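Local coordinates for SnoaL-like domain-containing protein (Kribbella flavida, PDB 4GB5) that is of unknown function but has a SnoaL-like domain of the NTF2 clan, a fold whose relatives often enclose small molecules in a cone-shaped pocket, at residues D39-D44 with V56-Y61; S73-A78 with A99-P104; P112-V117 with Q144-L149. All coordinates share one frame; numbering follows the deposited sequence.

Contact 1: residues D39-D44 with V56-Y61; sequences DPLTID and VPLSDY
L41 and V56 face each other as an antiparallel hydrogen-bonded pair, and these two residues lose the most surface here. L41 N gives its hydrogen to V56 O at 3.0 Å, and V56 N returns one to L41 O at 2.9 Å. Because the main chains do the pairing, the side chains can be purely apolar. L41 starts with CG anti to the backbone N (chi1 174°) and carries CD2 to the Y61 ring, where this methyl sits over the centre of one face, 3.6 Å from the centroid, in a CH-pi contact. I43 follows on the strand and brings CG2 obliquely to the same ring, 3.8 Å from Y61 CE2, while its CD1 lies against CG2 of V56, a branched residue suited to an extended chain. H37 meets the tyrosine edge-to-face.

Polar grip comes from D39. Its OD1 accepts the N-H of L58 at 2.9 Å in a nearly straight bond (171°), the donor standing above the carboxylate plane, and CG presses on L58 CB. P57 precedes the helix and offers no side-chain acceptor, so D39 supplies one from across the contact; its negative charge probably also suits the helix start. D39 OD2 takes a salt bridge from R34 and a bond from a water that links it to S59 N. All this is part of an NTF2-like alpha+beta fold: edge strand 54-56 of the curved sheet runs straight into helix 58-69, whose first turn packs on strand 41-44.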
loop_
_atom_site.group_PDB
_atom_site.type_symbol
_atom_site.label_atom_id
_atom_site.label_comp_id
_atom_site.label_asym_id
_atom_site.label_seq_id
_atom_site.Cartn_x
_atom_site.Cartn_y
_atom_site.Cartn_z
ATOM N N ASP A 39 -16.501 14.992 -15.509
ATOM C CA ASP A 39 -16.147 16.169 -16.302
ATOM C C ASP A 39 -17.287 17.145 -16.103
ATOM O O ASP A 39 -18.370 16.911 -16.623
ATOM C CB ASP A 39 -16.033 15.814 -17.783
ATOM C CG ASP A 39 -15.427 16.926 -18.613
ATOM O OD1 ASP A 39 -15.131 18.006 -18.048
ATOM O OD2 ASP A 39 -15.303 16.739 -19.854
ATOM N N PRO A 40 -17.049 18.252 -15.385
ATOM C CA PRO A 40 -15.771 18.669 -14.818
ATOM C C PRO A 40 -15.401 17.944 -13.541
ATOM O O PRO A 40 -16.170 17.145 -13.035
ATOM C CB PRO A 40 -15.985 20.166 -14.579
ATOM C CG PRO A 40 -17.460 20.284 -14.291
ATOM C CD PRO A 40 -18.107 19.259 -15.177
ATOM N N LEU A 41 -14.224 18.287 -13.031
ATOM C CA LEU A 41 -13.630 17.675 -11.851
ATOM C C LEU A 41 -13.216 18.791 -10.891
ATOM O O LEU A 41 -12.635 19.806 -11.309
ATOM C CB LEU A 41 -12.362 16.900 -12.280
ATOM C CG LEU A 41 -11.461 16.261 -11.225
ATOM C CD1 LEU A 41 -12.287 15.264 -10.449
ATOM C CD2 LEU A 41 -10.282 15.572 -11.790
ATOM N N THR A 42 -13.483 18.626 -9.594
ATOM C CA THR A 42 -12.953 19.537 -8.612
ATOM C C THR A 42 -11.630 19.018 -8.060
ATOM O O THR A 42 -11.526 17.844 -7.729
ATOM C CB THR A 42 -13.953 19.732 -7.478
ATOM O OG1 THR A 42 -15.123 20.354 -8.022
ATOM C CG2 THR A 42 -13.387 20.642 -6.423
ATOM N N ILE A 43 -10.618 19.883 -8.019
ATOM C CA ILE A 43 -9.304 19.511 -7.539
ATOM C C ILE A 43 -8.789 20.470 -6.480
ATOM O O ILE A 43 -9.013 21.655 -6.557
ATOM C CB ILE A 43 -8.285 19.447 -8.682
ATOM C CG1 ILE A 43 -8.282 20.743 -9.446
ATOM C CG2 ILE A 43 -8.621 18.316 -9.632
ATOM C CD1 ILE A 43 -7.148 20.845 -10.466
ATOM N N ASP A 44 -8.123 19.922 -5.473
ATOM C CA ASP A 44 -7.523 20.708 -4.430
ATOM C C ASP A 44 -6.207 20.075 -4.037
ATOM O O ASP A 44 -6.151 19.053 -3.294
ATOM C CB ASP A 44 -8.467 20.789 -3.235
ATOM C CG ASP A 44 -7.867 21.550 -2.053
ATOM O OD1 ASP A 44 -6.655 21.874 -2.075
ATOM O OD2 ASP A 44 -8.621 21.778 -1.065
ATOM N N VAL A 56 -12.518 22.250 -12.836
ATOM C CA VAL A 56 -11.930 22.416 -14.154
ATOM C C VAL A 56 -12.456 21.381 -15.142
ATOM O O VAL A 56 -12.821 20.279 -14.755
ATOM C CB VAL A 56 -10.388 22.329 -14.128
ATOM C CG1 VAL A 56 -9.821 23.422 -13.205
ATOM C CG2 VAL A 56 -9.915 20.940 -13.723
ATOM N N PRO A 57 -12.511 21.739 -16.433
ATOM C CA PRO A 57 -12.811 20.705 -17.407
ATOM C C PRO A 57 -11.828 19.563 -17.325
ATOM O O PRO A 57 -10.625 19.756 -17.102
ATOM C CB PRO A 57 -12.607 21.420 -18.740
ATOM C CG PRO A 57 -12.907 22.853 -18.432
ATOM C CD PRO A 57 -12.265 23.035 -17.080
ATOM N N LEU A 58 -12.329 18.368 -17.574
ATOM C CA LEU A 58 -11.472 17.198 -17.470
ATOM C C LEU A 58 -10.323 17.243 -18.481
ATOM O O LEU A 58 -9.213 16.842 -18.136
ATOM C CB LEU A 58 -12.299 15.921 -17.583
ATOM C CG LEU A 58 -11.541 14.637 -17.335
ATOM C CD1 LEU A 58 -10.893 14.657 -15.940
ATOM C CD2 LEU A 58 -12.511 13.484 -17.502
ATOM N N SER A 59 -10.543 17.781 -19.694
ATOM C CA SER A 59 -9.463 17.792 -20.667
ATOM C C SER A 59 -8.341 18.753 -20.225
ATOM O O SER A 59 -7.172 18.518 -20.506
ATOM C CB SER A 59 -9.981 18.114 -22.053
ATOM O OG SER A 59 -10.464 19.421 -22.086
ATOM N N ASP A 60 -8.696 19.835 -19.537
ATOM C CA ASP A 60 -7.690 20.733 -18.975
ATOM C C ASP A 60 -6.867 19.996 -17.911
ATOM O O ASP A 60 -5.638 20.163 -17.839
ATOM C CB ASP A 60 -8.328 21.966 -18.321
ATOM C CG ASP A 60 -8.843 22.986 -19.336
ATOM O OD1 ASP A 60 -8.511 22.881 -20.531
ATOM O OD2 ASP A 60 -9.550 23.938 -18.904
ATOM N N TYR A 61 -7.554 19.275 -17.032
ATOM C CA TYR A 61 -6.884 18.543 -15.960
ATOM C C TYR A 61 -5.930 17.540 -16.589
ATOM O O TYR A 61 -4.778 17.429 -16.186
ATOM C CB TYR A 61 -7.940 17.829 -15.090
ATOM C CG TYR A 61 -7.407 16.854 -14.090
ATOM C CD1 TYR A 61 -7.535 15.495 -14.305
ATOM C CD2 TYR A 61 -6.774 17.297 -12.939
ATOM C CE1 TYR A 61 -7.039 14.588 -13.363
ATOM C CE2 TYR A 61 -6.285 16.413 -12.007
ATOM C CZ TYR A 61 -6.438 15.083 -12.223
ATOM O OH TYR A 61 -5.928 14.219 -11.280
HETATM O O HOH W 1 -13.226 18.124 -20.877
#

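Contact 2: residues S73-A78 with A99-P104; sequences SATHHA and AEHWLP
This is antiparallel strand pairing within the hairpin of strands 74-87 and 90-102, with one face turned to helices 6-25 and 58-69 and the other to a second subunit. H76 and E100 pair through two backbone hydrogen bonds. On the helix side, small A99 lets the H77 ring lie close, with CB 3.7 Å from H77 CD2 and over one ring face. T75 CG2 meets H101 CD2 at 3.7 Å; T75 OG1 is hydrogen-bonded to D25 and H101 ND1 to W115 O.

On the subunit side, W102 has CG anti to its carbonyl carbon (chi1 -72°), which lays the benzo edge of the indole along the other strand: CE3 is 3.6 Å from A74 O and CZ3 4.2 Å from H76 CB. Y143 of the second subunit stacks on this ring. With an alanine here, A74 and H76 would probably lose their apolar cover and that tyrosine its stacking partner. E100 runs alongside H76, its carboxylate plane almost perpendicular to the imidazole, and OE2 is shared by R98 of its own chain and R98 of the second subunit. Two arginines round one buried acid imply a carboxylate that is probably kept ionised and ties the subunits together.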
loop_
_atom_site.group_PDB
_atom_site.type_symbol
_atom_site.label_atom_id
_atom_site.label_comp_id
_atom_site.label_asym_id
_atom_site.label_seq_id
_atom_site.Cartn_x
_atom_site.Cartn_y
_atom_site.Cartn_z
ATOM N N SER A 73 10.848 10.922 -14.642
ATOM C CA SER A 73 11.137 9.671 -15.300
ATOM C C SER A 73 10.105 8.598 -14.985
ATOM O O SER A 73 9.783 7.723 -15.843
ATOM C CB SER A 73 12.481 9.162 -14.853
ATOM O OG SER A 73 13.461 10.024 -15.328
ATOM N N ALA A 74 9.636 8.606 -13.743
ATOM C CA ALA A 74 8.650 7.668 -13.285
ATOM C C ALA A 74 8.014 8.226 -12.040
ATOM O O ALA A 74 8.588 9.088 -11.372
ATOM C CB ALA A 74 9.274 6.321 -12.971
ATOM N N THR A 75 6.835 7.720 -11.736
ATOM C CA THR A 75 6.193 7.968 -10.471
ATOM C C THR A 75 5.595 6.676 -9.943
ATOM O O THR A 75 5.385 5.727 -10.700
ATOM C CB THR A 75 5.105 9.034 -10.555
ATOM O OG1 THR A 75 4.118 8.645 -11.507
ATOM C CG2 THR A 75 5.644 10.385 -10.979
ATOM N N HIS A 76 5.303 6.638 -8.640
ATOM C CA HIS A 76 4.573 5.537 -8.049
ATOM C C HIS A 76 3.692 6.076 -6.928
ATOM O O HIS A 76 4.172 6.680 -5.970
ATOM C CB HIS A 76 5.505 4.460 -7.466
ATOM C CG HIS A 76 4.802 3.187 -7.102
ATOM N ND1 HIS A 76 4.496 2.239 -8.051
ATOM C CD2 HIS A 76 4.331 2.728 -5.930
ATOM C CE1 HIS A 76 3.867 1.239 -7.467
ATOM N NE2 HIS A 76 3.747 1.513 -6.189
ATOM N N HIS A 77 2.397 5.842 -7.084
ATOM C CA HIS A 77 1.413 6.182 -6.083
ATOM C C HIS A 77 0.942 4.935 -5.402
ATOM O O HIS A 77 0.300 4.112 -6.055
ATOM C CB HIS A 77 0.201 6.900 -6.699
ATOM C CG HIS A 77 0.508 8.257 -7.226
ATOM N ND1 HIS A 77 1.320 8.447 -8.311
ATOM C CD2 HIS A 77 0.078 9.483 -6.850
ATOM C CE1 HIS A 77 1.421 9.744 -8.565
ATOM N NE2 HIS A 77 0.662 10.395 -7.698
ATOM N N ALA A 78 1.198 4.829 -4.092
ATOM C CA ALA A 78 0.700 3.723 -3.288
ATOM C C ALA A 78 -0.442 4.255 -2.441
ATOM O O ALA A 78 -0.220 5.005 -1.470
ATOM C CB ALA A 78 1.819 3.189 -2.429
ATOM N N ALA A 99 3.315 9.044 -2.530
ATOM C CA ALA A 99 3.553 9.307 -3.963
ATOM C C ALA A 99 5.027 9.640 -4.135
ATOM O O ALA A 99 5.510 10.620 -3.570
ATOM C CB ALA A 99 2.711 10.444 -4.452
ATOM N N GLU A 100 5.711 8.833 -4.921
ATOM C CA GLU A 100 7.116 9.005 -5.262
ATOM C C GLU A 100 7.217 9.541 -6.678
ATOM O O GLU A 100 6.529 9.044 -7.565
ATOM C CB GLU A 100 7.855 7.682 -5.216
ATOM C CG GLU A 100 7.986 7.120 -3.832
ATOM C CD GLU A 100 8.337 5.649 -3.859
ATOM O OE1 GLU A 100 7.507 4.826 -4.347
ATOM O OE2 GLU A 100 9.441 5.315 -3.407
ATOM N N HIS A 101 8.126 10.501 -6.900
ATOM C CA HIS A 101 8.314 11.087 -8.230
ATOM C C HIS A 101 9.829 11.211 -8.453
ATOM O O HIS A 101 10.527 11.911 -7.683
ATOM C CB HIS A 101 7.726 12.492 -8.320
ATOM C CG HIS A 101 6.365 12.652 -7.723
ATOM N ND1 HIS A 101 6.148 12.719 -6.361
ATOM C CD2 HIS A 101 5.155 12.862 -8.298
ATOM C CE1 HIS A 101 4.867 12.913 -6.118
ATOM N NE2 HIS A 101 4.236 12.980 -7.278
ATOM N N TRP A 102 10.348 10.537 -9.471
ATOM C CA TRP A 102 11.776 10.541 -9.770
ATOM C C TRP A 102 12.087 11.463 -10.903
ATOM O O TRP A 102 11.497 11.352 -11.975
ATOM C CB TRP A 102 12.239 9.134 -10.085
ATOM C CG TRP A 102 12.304 8.216 -8.862
ATOM C CD1 TRP A 102 13.331 8.131 -7.969
ATOM C CD2 TRP A 102 11.303 7.314 -8.416
ATOM N NE1 TRP A 102 13.015 7.219 -7.001
ATOM C CE2 TRP A 102 11.790 6.687 -7.266
ATOM C CE3 TRP A 102 10.044 6.948 -8.895
ATOM C CZ2 TRP A 102 11.057 5.741 -6.579
ATOM C CZ3 TRP A 102 9.336 5.981 -8.215
ATOM C CH2 TRP A 102 9.837 5.426 -7.054
ATOM N N LEU A 103 13.027 12.356 -10.666
ATOM C CA LEU A 103 13.524 13.252 -11.706
ATOM C C LEU A 103 14.590 12.545 -12.512
ATOM O O LEU A 103 15.359 11.755 -11.984
ATOM C CB LEU A 103 14.151 14.510 -11.105
ATOM C CG LEU A 103 13.159 15.525 -10.541
ATOM C CD1 LEU A 103 12.377 16.159 -11.673
ATOM C CD2 LEU A 103 12.169 14.908 -9.547
ATOM N N PRO A 104 14.670 12.862 -13.798
ATOM C CA PRO A 104 15.772 12.328 -14.593
ATOM C C PRO A 104 17.101 12.853 -14.099
ATOM O O PRO A 104 17.216 13.935 -13.564
ATOM C CB PRO A 104 15.474 12.835 -16.004
ATOM C CG PRO A 104 14.661 14.046 -15.807
ATOM C CD PRO A 104 13.853 13.837 -14.541
#

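Contact 3: residues P112-V117 with Q144-L149; sequences PDRWLV and QENAHL
R114 and E145 carry the charged part of the contact: NH1 and NH2 both grip E145 OE1, at 2.8 and 3.0 Å, the oxygen at the guanidinium edge, near its plane. Bends at chi2 and chi3 fold the arginine back, so that a side chain leaving its strand away from 144-149 still ends on the glutamate. A bound phosphate, probably from the crystallisation liquor, lies beside R114, and E145 OE2 takes a weak hydrogen bond from W102 of a third subunit.

Among the neutral bonds, W115 NE1 donates to Q144 OE1 at 2.8 Å, the oxygen in the indole plane and the nitrogen in the amide's carbonyl plane, which probably restrains both groups; stacking on H101 also holds the indole. N146 ND2 gives R114 O a nearly straight bond of 2.9 Å (169°), and L116 and E145 exchange two main-chain bonds. These join the open end of the hairpin of strands 114-128 and 131-145, central strands of the NTF2-like sheet. N146 leaves the strand there with left-handed backbone angles (61°/41°), and its carbonyl accepts from L149 N as the chain enters the final helix.

Van der Waals contacts close this corner. W115 CD1 rests 3.6 Å from A147 CA, where a small residue suits the bulky indole. L149 lays CD1 against the backbone of P112 and R114, while P112 CG touches the H148 ring at its edge.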
loop_
_atom_site.group_PDB
_atom_site.type_symbol
_atom_site.label_atom_id
_atom_site.label_comp_id
_atom_site.label_asym_id
_atom_site.label_seq_id
_atom_site.Cartn_x
_atom_site.Cartn_y
_atom_site.Cartn_z
ATOM N N PRO A 112 19.688 14.993 -4.808
ATOM C CA PRO A 112 18.536 14.112 -4.626
ATOM C C PRO A 112 17.713 14.054 -5.889
ATOM O O PRO A 112 17.662 15.014 -6.647
ATOM C CB PRO A 112 17.770 14.773 -3.482
ATOM C CG PRO A 112 18.169 16.177 -3.505
ATOM C CD PRO A 112 19.580 16.225 -4.008
ATOM N N ASP A 113 17.049 12.928 -6.110
ATOM C CA ASP A 113 16.266 12.801 -7.313
ATOM C C ASP A 113 14.842 12.370 -7.081
ATOM O O ASP A 113 14.104 12.224 -8.028
ATOM C CB ASP A 113 16.932 11.880 -8.319
ATOM C CG ASP A 113 16.932 10.434 -7.907
ATOM O OD1 ASP A 113 16.512 10.129 -6.788
ATOM O OD2 ASP A 113 17.404 9.625 -8.750
ATOM N N ARG A 114 14.427 12.224 -5.835
ATOM C CA ARG A 114 13.085 11.703 -5.589
ATOM C C ARG A 114 12.285 12.633 -4.703
ATOM O O ARG A 114 12.670 12.920 -3.557
ATOM C CB ARG A 114 13.114 10.304 -4.970
ATOM C CG ARG A 114 11.766 9.593 -4.872
ATOM C CD ARG A 114 11.076 9.950 -3.608
ATOM N NE ARG A 114 11.581 9.240 -2.437
ATOM C CZ ARG A 114 12.110 9.781 -1.342
ATOM N NH1 ARG A 114 12.416 11.074 -1.255
ATOM N NH2 ARG A 114 12.456 8.985 -0.324
ATOM N N TRP A 115 11.181 13.137 -5.249
ATOM C CA TRP A 115 10.239 13.965 -4.524
ATOM C C TRP A 115 9.185 13.026 -3.944
ATOM O O TRP A 115 8.477 12.331 -4.664
ATOM C CB TRP A 115 9.564 14.975 -5.483
ATOM C CG TRP A 115 8.456 15.762 -4.880
ATOM C CD1 TRP A 115 8.353 16.259 -3.573
ATOM C CD2 TRP A 115 7.264 16.193 -5.553
ATOM N NE1 TRP A 115 7.163 16.954 -3.437
ATOM C CE2 TRP A 115 6.485 16.899 -4.631
ATOM C CE3 TRP A 115 6.770 16.010 -6.844
ATOM C CZ2 TRP A 115 5.258 17.449 -4.977
ATOM C CZ3 TRP A 115 5.560 16.533 -7.165
ATOM C CH2 TRP A 115 4.823 17.279 -6.246
ATOM N N LEU A 116 9.087 13.044 -2.626
ATOM C CA LEU A 116 8.122 12.224 -1.890
ATOM C C LEU A 116 7.042 13.072 -1.286
ATOM O O LEU A 116 7.337 14.072 -0.620
ATOM C CB LEU A 116 8.828 11.476 -0.738
ATOM C CG LEU A 116 7.924 10.492 0.009
ATOM C CD1 LEU A 116 7.477 9.337 -0.823
ATOM C CD2 LEU A 116 8.702 10.033 1.260
ATOM N N VAL A 117 5.790 12.677 -1.530
ATOM C CA VAL A 117 4.655 13.266 -0.828
ATOM C C VAL A 117 3.935 12.155 -0.117
ATOM O O VAL A 117 3.560 11.172 -0.757
ATOM C CB VAL A 117 3.668 13.901 -1.806
ATOM C CG1 VAL A 117 2.440 14.432 -1.046
ATOM C CG2 VAL A 117 4.356 14.991 -2.556
ATOM N N GLN A 144 6.632 16.096 3.090
ATOM C CA GLN A 144 7.255 15.995 1.790
ATOM C C GLN A 144 8.754 15.935 1.944
ATOM O O GLN A 144 9.327 16.583 2.826
ATOM C CB GLN A 144 6.937 17.202 0.923
ATOM C CG GLN A 144 5.453 17.435 0.637
ATOM C CD GLN A 144 5.249 18.542 -0.370
ATOM O OE1 GLN A 144 5.703 18.464 -1.520
ATOM N NE2 GLN A 144 4.563 19.581 0.055
ATOM N N GLU A 145 9.382 15.185 1.064
ATOM C CA GLU A 145 10.839 15.169 0.946
ATOM C C GLU A 145 11.259 15.660 -0.429
ATOM O O GLU A 145 10.718 15.248 -1.443
ATOM C CB GLU A 145 11.348 13.762 1.176
ATOM C CG GLU A 145 12.705 13.609 1.743
ATOM C CD GLU A 145 12.886 12.184 2.227
ATOM O OE1 GLU A 145 13.190 11.356 1.379
ATOM O OE2 GLU A 145 12.729 11.915 3.451
ATOM N N ASN A 146 12.219 16.572 -0.440
ATOM C CA ASN A 146 12.734 17.126 -1.684
ATOM C C ASN A 146 11.671 17.857 -2.511
ATOM O O ASN A 146 11.688 17.797 -3.726
ATOM C CB ASN A 146 13.472 16.076 -2.519
ATOM C CG ASN A 146 14.584 15.400 -1.741
ATOM O OD1 ASN A 146 15.342 16.073 -1.027
ATOM N ND2 ASN A 146 14.672 14.081 -1.822
ATOM N N ALA A 147 10.816 18.625 -1.844
ATOM C CA ALA A 147 9.762 19.359 -2.547
ATOM C C ALA A 147 10.334 20.360 -3.544
ATOM O O ALA A 147 9.684 20.721 -4.542
ATOM C CB ALA A 147 8.871 20.047 -1.563
ATOM N N HIS A 148 11.561 20.814 -3.306
ATOM C CA HIS A 148 12.192 21.753 -4.239
ATOM C C HIS A 148 12.346 21.142 -5.637
ATOM O O HIS A 148 12.451 21.869 -6.623
ATOM C CB HIS A 148 13.558 22.208 -3.724
ATOM C CG HIS A 148 14.619 21.152 -3.817
ATOM N ND1 HIS A 148 14.713 20.111 -2.920
ATOM C CD2 HIS A 148 15.628 20.972 -4.705
ATOM C CE1 HIS A 148 15.733 19.337 -3.245
ATOM N NE2 HIS A 148 16.309 19.839 -4.324
ATOM N N LEU A 149 12.372 19.814 -5.736
ATOM C CA LEU A 149 12.475 19.165 -7.047
ATOM C C LEU A 149 11.198 19.316 -7.889
ATOM O O LEU A 149 11.243 19.240 -9.117
ATOM C CB LEU A 149 12.781 17.668 -6.868
ATOM C CG LEU A 149 14.111 17.313 -6.199
ATOM C CD1 LEU A 149 14.341 15.783 -6.105
ATOM C CD2 LEU A 149 15.222 17.946 -6.968
#

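Overall arrangement
Contacts 2 and 3 are neighbours, their centres about 10 Å apart: strands 90-102 and 114-128 lie side by side, and A99 N to V117 O and H101 O to W115 N, both 2.8 Å, are probable hydrogen bonds between them. Contact 1 belongs to the other margin of the same sheet, with its centre about 22 Å from that of contact 2, although helix 58-69 leads from it towards strand 74-87. Contact 2 is buried, rich in histidine and pressed between helices and a second subunit; the other two are partly buried. Contact 1 sets an apolar interior beside a carboxylate at a helix start, whereas contact 3 relies on an ion pair and side-chain amides.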